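Serine acetyltransferase (PDB 6WYE) probably catalyses the transfer of an acetyl group from acetyl-CoA to L-serine, giving O-acetyl-L-serine, the first step of cysteine biosynthesis. Local coordinates at residues E40-A45 with S54-T59; F32-T37 with D121-P126. All blocks are in the same frame, centred on the assembly; numbering follows the deposited sequence.

Interaction 1 of 2, residues E40-A45 with S54-T59; sequences EETAAA and SFLHQT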
ATOM      1  N   GLU A  40      27.808 -12.070  -7.942  1.00 38.06           N
ATOM      2  CA  GLU A  40      27.773 -13.182  -8.893  1.00 38.26           C
ATOM      3  C   GLU A  40      26.657 -14.165  -8.554  1.00 37.24           C
ATOM      4  O   GLU A  40      25.970 -14.662  -9.456  1.00 38.19           O
ATOM      5  CB  GLU A  40      29.136 -13.902  -8.945  1.00 37.04           C
ATOM      6  N   GLU A  41      26.499 -14.507  -7.270  1.00 34.01           N
ATOM      7  CA  GLU A  41      25.359 -15.325  -6.859  1.00 31.40           C
ATOM      8  C   GLU A  41      24.047 -14.656  -7.249  1.00 33.03           C
ATOM      9  O   GLU A  41      23.098 -15.319  -7.688  1.00 34.90           O
ATOM     10  CB  GLU A  41      25.368 -15.547  -5.344  1.00 34.21           C
ATOM     11  CG  GLU A  41      26.573 -16.249  -4.773  1.00 37.97           C
ATOM     12  CD  GLU A  41      26.561 -16.254  -3.246  1.00 37.71           C
ATOM     13  OE1 GLU A  41      25.739 -15.530  -2.641  1.00 35.90           O
ATOM     14  OE2 GLU A  41      27.379 -16.986  -2.649  1.00 36.94           O
ATOM     15  N   THR A  42      23.966 -13.341  -7.062  1.00 35.89           N
ATOM     16  CA  THR A  42      22.706 -12.646  -7.303  1.00 35.03           C
ATOM     17  C   THR A  42      22.403 -12.583  -8.794  1.00 35.25           C
ATOM     18  O   THR A  42      21.258 -12.811  -9.209  1.00 32.28           O
ATOM     19  CB  THR A  42      22.764 -11.251  -6.690  1.00 35.95           C
ATOM     20  OG1 THR A  42      22.929 -11.370  -5.266  1.00 35.79           O
ATOM     21  CG2 THR A  42      21.480 -10.470  -6.991  1.00 39.02           C
ATOM     22  N   ALA A  43      23.422 -12.317  -9.622  1.00 32.64           N
ATOM     23  CA  ALA A  43      23.187 -12.318 -11.062  1.00 37.37           C
ATOM     24  C   ALA A  43      22.696 -13.682 -11.524  1.00 34.55           C
ATOM     25  O   ALA A  43      21.809 -13.772 -12.377  1.00 34.84           O
ATOM     26  CB  ALA A  43      24.459 -11.915 -11.815  1.00 41.62           C
ATOM     27  N   ALA A  44      23.235 -14.753 -10.940  1.00 36.26           N
ATOM     28  CA  ALA A  44      22.775 -16.100 -11.268  1.00 39.11           C
ATOM     29  C   ALA A  44      21.322 -16.313 -10.863  1.00 38.32           C
ATOM     30  O   ALA A  44      20.534 -16.891 -11.623  1.00 37.85           O
ATOM     31  CB  ALA A  44      23.668 -17.137 -10.590  1.00 40.77           C
ATOM     32  N   ALA A  45      20.962 -15.915  -9.636  1.00 37.25           N
ATOM     33  CA  ALA A  45      19.576 -16.071  -9.200  1.00 34.96           C
ATOM     34  C   ALA A  45      18.633 -15.255 -10.072  1.00 32.00           C
ATOM     35  O   ALA A  45      17.544 -15.720 -10.437  1.00 33.26           O
ATOM     36  CB  ALA A  45      19.428 -15.654  -7.731  1.00 35.18           C
ATOM     37  N   SER A  54      13.841  -8.140 -10.827  1.00 32.38           N
ATOM     38  CA  SER A  54      13.897  -6.697 -10.599  1.00 31.37           C
ATOM     39  C   SER A  54      14.120  -6.357  -9.133  1.00 30.11           C
ATOM     40  O   SER A  54      14.787  -5.362  -8.825  1.00 31.01           O
ATOM     41  CB  SER A  54      12.604  -6.045 -11.078  1.00 32.71           C
ATOM     42  OG  SER A  54      12.482  -6.164 -12.483  1.00 32.30           O
ATOM     43  N   PHE A  55      13.624  -7.199  -8.228  1.00 27.59           N
ATOM     44  CA  PHE A  55      13.962  -7.067  -6.815  1.00 32.71           C
ATOM     45  C   PHE A  55      15.464  -7.209  -6.598  1.00 34.90           C
ATOM     46  O   PHE A  55      16.075  -6.403  -5.884  1.00 34.57           O
ATOM     47  CB  PHE A  55      13.184  -8.110  -6.019  1.00 33.52           C
ATOM     48  CG  PHE A  55      13.873  -8.599  -4.764  1.00 34.45           C
ATOM     49  CD1 PHE A  55      14.029  -7.773  -3.666  1.00 36.36           C
ATOM     50  CD2 PHE A  55      14.290  -9.920  -4.668  1.00 31.27           C
ATOM     51  CE1 PHE A  55      14.637  -8.243  -2.492  1.00 36.19           C
ATOM     52  CE2 PHE A  55      14.888 -10.407  -3.501  1.00 34.39           C
ATOM     53  CZ  PHE A  55      15.062  -9.565  -2.407  1.00 33.63           C
ATOM     54  N   LEU A  56      16.076  -8.237  -7.208  1.00 32.75           N
ATOM     55  CA  LEU A  56      17.515  -8.459  -7.039  1.00 32.32           C
ATOM     56  C   LEU A  56      18.334  -7.337  -7.661  1.00 32.58           C
ATOM     57  O   LEU A  56      19.388  -6.969  -7.125  1.00 34.74           O
ATOM     58  CB  LEU A  56      17.917  -9.810  -7.631  1.00 27.93           C
ATOM     59  CG  LEU A  56      17.294 -10.993  -6.904  1.00 32.61           C
ATOM     60  CD1 LEU A  56      17.509 -12.266  -7.692  1.00 31.89           C
ATOM     61  CD2 LEU A  56      17.878 -11.107  -5.473  1.00 32.75           C
ATOM     62  N   HIS A  57      17.870  -6.779  -8.786  0.51 32.09           N
ATOM     63  CA  HIS A  57      18.571  -5.656  -9.400  0.51 32.00           C
ATOM     64  C   HIS A  57      18.438  -4.389  -8.556  0.51 32.66           C
ATOM     65  O   HIS A  57      19.407  -3.637  -8.407  0.51 33.28           O
ATOM     66  CB  HIS A  57      18.057  -5.419 -10.829  0.51 31.56           C
ATOM     67  CG  HIS A  57      18.883  -6.084 -11.895  0.51 31.79           C
ATOM     68  ND1 HIS A  57      18.665  -7.382 -12.311  0.51 32.64           N
ATOM     69  CD2 HIS A  57      19.929  -5.628 -12.630  0.51 32.49           C
ATOM     70  CE1 HIS A  57      19.537  -7.695 -13.256  0.51 31.78           C
ATOM     71  NE2 HIS A  57      20.315  -6.649 -13.468  0.51 31.53           N
ATOM     72  N   GLN A  58      17.253  -4.136  -7.987  1.00 31.65           N
ATOM     73  CA  GLN A  58      17.064  -2.930  -7.184  1.00 33.77           C
ATOM     74  C   GLN A  58      17.683  -3.060  -5.799  1.00 33.57           C
ATOM     75  O   GLN A  58      18.205  -2.075  -5.260  1.00 33.13           O
ATOM     76  CB  GLN A  58      15.569  -2.607  -7.048  1.00 36.55           C
ATOM     77  CG  GLN A  58      14.931  -2.078  -8.329  1.00 40.94           C
ATOM     78  CD  GLN A  58      13.424  -2.283  -8.365  1.00 43.90           C
ATOM     79  OE1 GLN A  58      12.808  -2.660  -7.364  1.00 44.97           O
ATOM     80  NE2 GLN A  58      12.827  -2.071  -9.538  1.00 44.23           N
ATOM     81  N   THR A  59      17.662  -4.257  -5.223  1.00 32.60           N
ATOM     82  CA  THR A  59      18.205  -4.458  -3.886  1.00 31.78           C
ATOM     83  C   THR A  59      19.711  -4.721  -3.883  1.00 33.00           C
ATOM     84  O   THR A  59      20.396  -4.300  -2.947  1.00 35.10           O
ATOM     85  CB  THR A  59      17.476  -5.616  -3.197  1.00 29.96           C
ATOM     86  OG1 THR A  59      16.084  -5.303  -3.099  1.00 31.11           O
ATOM     87  CG2 THR A  59      18.042  -5.877  -1.790  1.00 29.39           C
TER
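Thr42 and Ala45 pack against Leu56 in an apolar helix-to-helix contact between two consecutive helices, 34-48 and 53-61. The two form a helical hairpin in the N-terminal, all-helical part of this serine acetyltransferase, away from the hexapeptide-repeat beta-helix. The contact is small and buries 138 Å² in all. The backbones are nearest at Thr42 and Leu56, whose CA atoms lie 6.7 Å apart. Thr42 and Ala45 are one turn apart, so both send their side chains from the same flank of helix 34-48 toward helix 53-61. Leu56 points back at them and divides its branches between the two. Its CD2 lies 4.0 Å from Thr42 CG2, while CD1 turns to the alanine methyl. CD1 also comes within 4.0 Å of the carbonyl carbon C of Ala45, so the leucine rests on backbone as well as side chain.

Thr42 is oriented to offer carbon, not oxygen. Its CG2 is anti to the backbone N and faces the leucine. Its OG1 (chi1 -62°) instead hydrogen-bonds back to Ile38 O, one turn earlier in the same helix. The buried hydroxyl therefore has a partner without drawing on helix 53-61. Around the contact, Leu128 and Tyr129 of helix 124-129 also touch Leu56. Thr152 of a neighbouring subunit packs on Ala45, so this face of the hairpin takes part in a subunit interface. The closest approach between the segments is methyl to methylene: Thr42 CG2 to Leu56 CB at 3.7 Å.

Interaction 2 of 2, residues F32-T37 with D121-P126; sequences FDLWHT and DEYSLP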
ATOM      1  N   PHE A  32      39.776 -13.594  -2.096  1.00 55.31           N
ATOM      2  CA  PHE A  32      38.318 -13.714  -2.021  1.00 55.08           C
ATOM      3  C   PHE A  32      37.661 -12.364  -1.763  1.00 49.62           C
ATOM      4  O   PHE A  32      38.027 -11.649  -0.828  1.00 45.93           O
ATOM      5  CB  PHE A  32      37.913 -14.707  -0.930  1.00 57.40           C
ATOM      6  CG  PHE A  32      36.433 -14.712  -0.617  1.00 57.11           C
ATOM      7  CD1 PHE A  32      35.560 -15.502  -1.351  1.00 55.24           C
ATOM      8  CD2 PHE A  32      35.922 -13.940   0.423  1.00 56.45           C
ATOM      9  CE1 PHE A  32      34.205 -15.516  -1.062  1.00 55.66           C
ATOM     10  CE2 PHE A  32      34.569 -13.951   0.718  1.00 55.73           C
ATOM     11  CZ  PHE A  32      33.708 -14.742  -0.029  1.00 55.17           C
ATOM     12  N   ASP A  33      36.693 -12.020  -2.612  1.00 48.57           N
ATOM     13  CA  ASP A  33      35.916 -10.790  -2.494  1.00 45.67           C
ATOM     14  C   ASP A  33      34.492 -11.192  -2.116  1.00 42.79           C
ATOM     15  O   ASP A  33      33.793 -11.835  -2.905  1.00 40.14           O
ATOM     16  CB  ASP A  33      35.957  -9.986  -3.792  1.00 45.70           C
ATOM     17  N   LEU A  34      34.085 -10.861  -0.889  1.00 41.06           N
ATOM     18  CA  LEU A  34      32.735 -11.199  -0.449  1.00 39.07           C
ATOM     19  C   LEU A  34      31.688 -10.501  -1.308  1.00 38.75           C
ATOM     20  O   LEU A  34      30.745 -11.133  -1.798  1.00 40.89           O
ATOM     21  CB  LEU A  34      32.554 -10.818   1.016  1.00 38.60           C
ATOM     22  CG  LEU A  34      31.135 -10.998   1.552  1.00 35.19           C
ATOM     23  CD1 LEU A  34      30.735 -12.477   1.526  1.00 33.61           C
ATOM     24  CD2 LEU A  34      31.021 -10.395   2.954  1.00 37.91           C
ATOM     25  N   TRP A  35      31.845  -9.191  -1.494  1.00 38.06           N
ATOM     26  CA  TRP A  35      30.866  -8.405  -2.240  1.00 40.92           C
ATOM     27  C   TRP A  35      30.718  -8.887  -3.681  1.00 41.61           C
ATOM     28  O   TRP A  35      29.598  -8.986  -4.201  1.00 40.69           O
ATOM     29  CB  TRP A  35      31.273  -6.932  -2.185  1.00 40.91           C
ATOM     30  CG  TRP A  35      30.527  -5.995  -3.118  1.00 44.14           C
ATOM     31  CD1 TRP A  35      31.085  -5.071  -3.957  1.00 44.68           C
ATOM     32  CD2 TRP A  35      29.105  -5.866  -3.274  1.00 41.93           C
ATOM     33  NE1 TRP A  35      30.107  -4.390  -4.632  1.00 45.03           N
ATOM     34  CE2 TRP A  35      28.880  -4.854  -4.232  1.00 43.72           C
ATOM     35  CE3 TRP A  35      28.003  -6.508  -2.705  1.00 38.33           C
ATOM     36  CZ2 TRP A  35      27.595  -4.466  -4.634  1.00 41.59           C
ATOM     37  CZ3 TRP A  35      26.722  -6.123  -3.109  1.00 38.08           C
ATOM     38  CH2 TRP A  35      26.534  -5.117  -4.065  1.00 39.45           C
ATOM     39  N   HIS A  36      31.831  -9.188  -4.352  1.00 42.11           N
ATOM     40  CA  HIS A  36      31.721  -9.616  -5.744  1.00 42.69           C
ATOM     41  C   HIS A  36      31.151 -11.026  -5.851  1.00 39.36           C
ATOM     42  O   HIS A  36      30.479 -11.343  -6.838  1.00 38.26           O
ATOM     43  CB  HIS A  36      33.063  -9.431  -6.459  1.00 49.83           C
ATOM     44  CG  HIS A  36      33.354  -7.988  -6.741  1.00 55.84           C
ATOM     45  ND1 HIS A  36      32.619  -7.248  -7.648  1.00 57.32           N
ATOM     46  CD2 HIS A  36      34.225  -7.121  -6.170  1.00 57.77           C
ATOM     47  CE1 HIS A  36      33.053  -5.998  -7.650  1.00 57.89           C
ATOM     48  NE2 HIS A  36      34.028  -5.896  -6.762  1.00 58.73           N
ATOM     49  N   THR A  37      31.420 -11.888  -4.869  1.00 38.86           N
ATOM     50  CA  THR A  37      30.784 -13.203  -4.865  1.00 39.76           C
ATOM     51  C   THR A  37      29.273 -13.065  -4.686  1.00 37.55           C
ATOM     52  O   THR A  37      28.490 -13.763  -5.340  1.00 37.27           O
ATOM     53  CB  THR A  37      31.366 -14.059  -3.739  1.00 41.40           C
ATOM     54  OG1 THR A  37      32.783 -14.165  -3.905  1.00 40.80           O
ATOM     55  CG2 THR A  37      30.739 -15.454  -3.730  1.00 40.64           C
ATOM     56  N   ASP A 121      24.894 -22.336   1.901  1.00 38.66           N
ATOM     57  CA  ASP A 121      25.974 -22.611   0.962  1.00 40.42           C
ATOM     58  C   ASP A 121      26.227 -21.435   0.027  1.00 39.62           C
ATOM     59  O   ASP A 121      27.014 -21.563  -0.920  1.00 39.93           O
ATOM     60  CB  ASP A 121      25.666 -23.873   0.140  1.00 42.20           C
ATOM     61  N   GLU A 122      25.584 -20.295   0.263  1.00 36.66           N
ATOM     62  CA  GLU A 122      25.793 -19.097  -0.537  1.00 37.37           C
ATOM     63  C   GLU A 122      25.716 -17.899   0.392  1.00 37.41           C
ATOM     64  O   GLU A 122      24.887 -17.870   1.305  1.00 37.86           O
ATOM     65  CB  GLU A 122      24.753 -18.977  -1.666  1.00 41.71           C
ATOM     66  CG  GLU A 122      25.080 -19.833  -2.885  1.00 46.22           C
ATOM     67  CD  GLU A 122      24.447 -19.282  -4.159  1.00 51.47           C
ATOM     68  OE1 GLU A 122      23.329 -18.743  -4.061  1.00 52.01           O
ATOM     69  OE2 GLU A 122      25.057 -19.389  -5.248  1.00 53.04           O
ATOM     70  N   TYR A 123      26.570 -16.908   0.153  1.00 33.38           N
ATOM     71  CA  TYR A 123      26.622 -15.780   1.068  1.00 34.53           C
ATOM     72  C   TYR A 123      25.390 -14.891   0.963  1.00 32.19           C
ATOM     73  O   TYR A 123      25.008 -14.255   1.951  1.00 33.19           O
ATOM     74  CB  TYR A 123      27.885 -14.976   0.818  1.00 34.25           C
ATOM     75  CG  TYR A 123      29.136 -15.782   1.120  1.00 39.27           C
ATOM     76  CD1 TYR A 123      29.645 -15.852   2.415  1.00 36.68           C
ATOM     77  CD2 TYR A 123      29.790 -16.485   0.116  1.00 39.25           C
ATOM     78  CE1 TYR A 123      30.792 -16.597   2.706  1.00 39.70           C
ATOM     79  CE2 TYR A 123      30.936 -17.225   0.386  1.00 42.68           C
ATOM     80  CZ  TYR A 123      31.430 -17.281   1.684  1.00 42.88           C
ATOM     81  OH  TYR A 123      32.562 -18.021   1.948  1.00 41.50           O
ATOM     82  N   SER A 124      24.778 -14.800  -0.212  1.00 29.03           N
ATOM     83  CA  SER A 124      23.619 -13.925  -0.353  1.00 32.48           C
ATOM     84  C   SER A 124      22.354 -14.520   0.263  1.00 32.81           C
ATOM     85  O   SER A 124      21.356 -13.804   0.401  1.00 31.86           O
ATOM     86  CB  SER A 124      23.400 -13.561  -1.832  1.00 33.86           C
ATOM     87  OG  SER A 124      23.184 -14.703  -2.618  1.00 36.74           O
ATOM     88  N   LEU A 125      22.360 -15.808   0.623  1.00 30.78           N
ATOM     89  CA  LEU A 125      21.172 -16.400   1.234  1.00 33.55           C
ATOM     90  C   LEU A 125      20.856 -15.762   2.583  1.00 35.81           C
ATOM     91  O   LEU A 125      19.735 -15.251   2.751  1.00 35.34           O
ATOM     92  CB  LEU A 125      21.334 -17.918   1.326  1.00 34.35           C
ATOM     93  CG  LEU A 125      20.298 -18.641   2.190  1.00 35.60           C
ATOM     94  CD1 LEU A 125      18.918 -18.502   1.567  1.00 34.32           C
ATOM     95  CD2 LEU A 125      20.680 -20.109   2.340  1.00 38.84           C
ATOM     96  N   PRO A 126      21.773 -15.725   3.569  1.00 35.39           N
ATOM     97  CA  PRO A 126      21.429 -14.985   4.800  1.00 34.80           C
ATOM     98  C   PRO A 126      21.248 -13.501   4.566  1.00 33.27           C
ATOM     99  O   PRO A 126      20.397 -12.880   5.221  1.00 29.28           O
ATOM    100  CB  PRO A 126      22.609 -15.264   5.750  1.00 31.15           C
ATOM    101  CG  PRO A 126      23.725 -15.733   4.873  1.00 33.61           C
ATOM    102  CD  PRO A 126      23.091 -16.392   3.680  1.00 34.54           C
TER
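Tyr123 packs its ring among Phe32, Leu34 and Thr37. The contact joins the first turn of helix 34-48 and the residues leading into it to 121-126, within the all-helical N-terminal region of the serine acetyltransferase. Phe32 approaches the tyrosine from the opposite direction, with CG anti to its backbone N (chi1 170°). This extends the phenyl ring so that CZ lies over one face of the tyrosine, 3.7 Å from Tyr123 CE2. The two ring planes meet at 50°, an oblique pairing with centroids 5.4 Å apart. Leu34 uses one branch: CD1 sits 3.7 Å from both CG and CD1 of Tyr123, near the root of the ring. Thr37 adds its methyl, CG2, 4.1 Å from Tyr123 CD2.

Thr37 OG1 hydrogen-bonds Asp33 O at 2.7 Å, and Thr37 N reaches the same oxygen from the opposite face of its plane. Two donors of one residue thus hold that carbonyl at the first turn of the helix. Outside the two segments, Tyr114, one of the sodium-site residues, stacks on Tyr123. The contact rests on apolar and aromatic packing. The Tyr123 and Thr37 hydroxyls are satisfied by His26 ND1 and Asp33 O, which leaves their carbons to meet across it.

From the N terminus, the chain enters helix 34-48 through 32-37, the first half of interaction 2. Further along the same helix, 40-45 begins interaction 1, which closes a short loop at once when helix 53-61 returns with 54-59. Interaction 2 closes much later, at 121-126, after helices 66-78, 85-98 and 100-116. The short loop is therefore nested inside the long one. Both contacts use helix 34-48, and their centres are about 12 Å apart. Glu41 bridges them: OE1 is probably hydrogen-bonded to Ser124 OG and OE2 to Tyr123 N. Together the two contacts tie helix 34-48 to helix 53-61 and to 121-126.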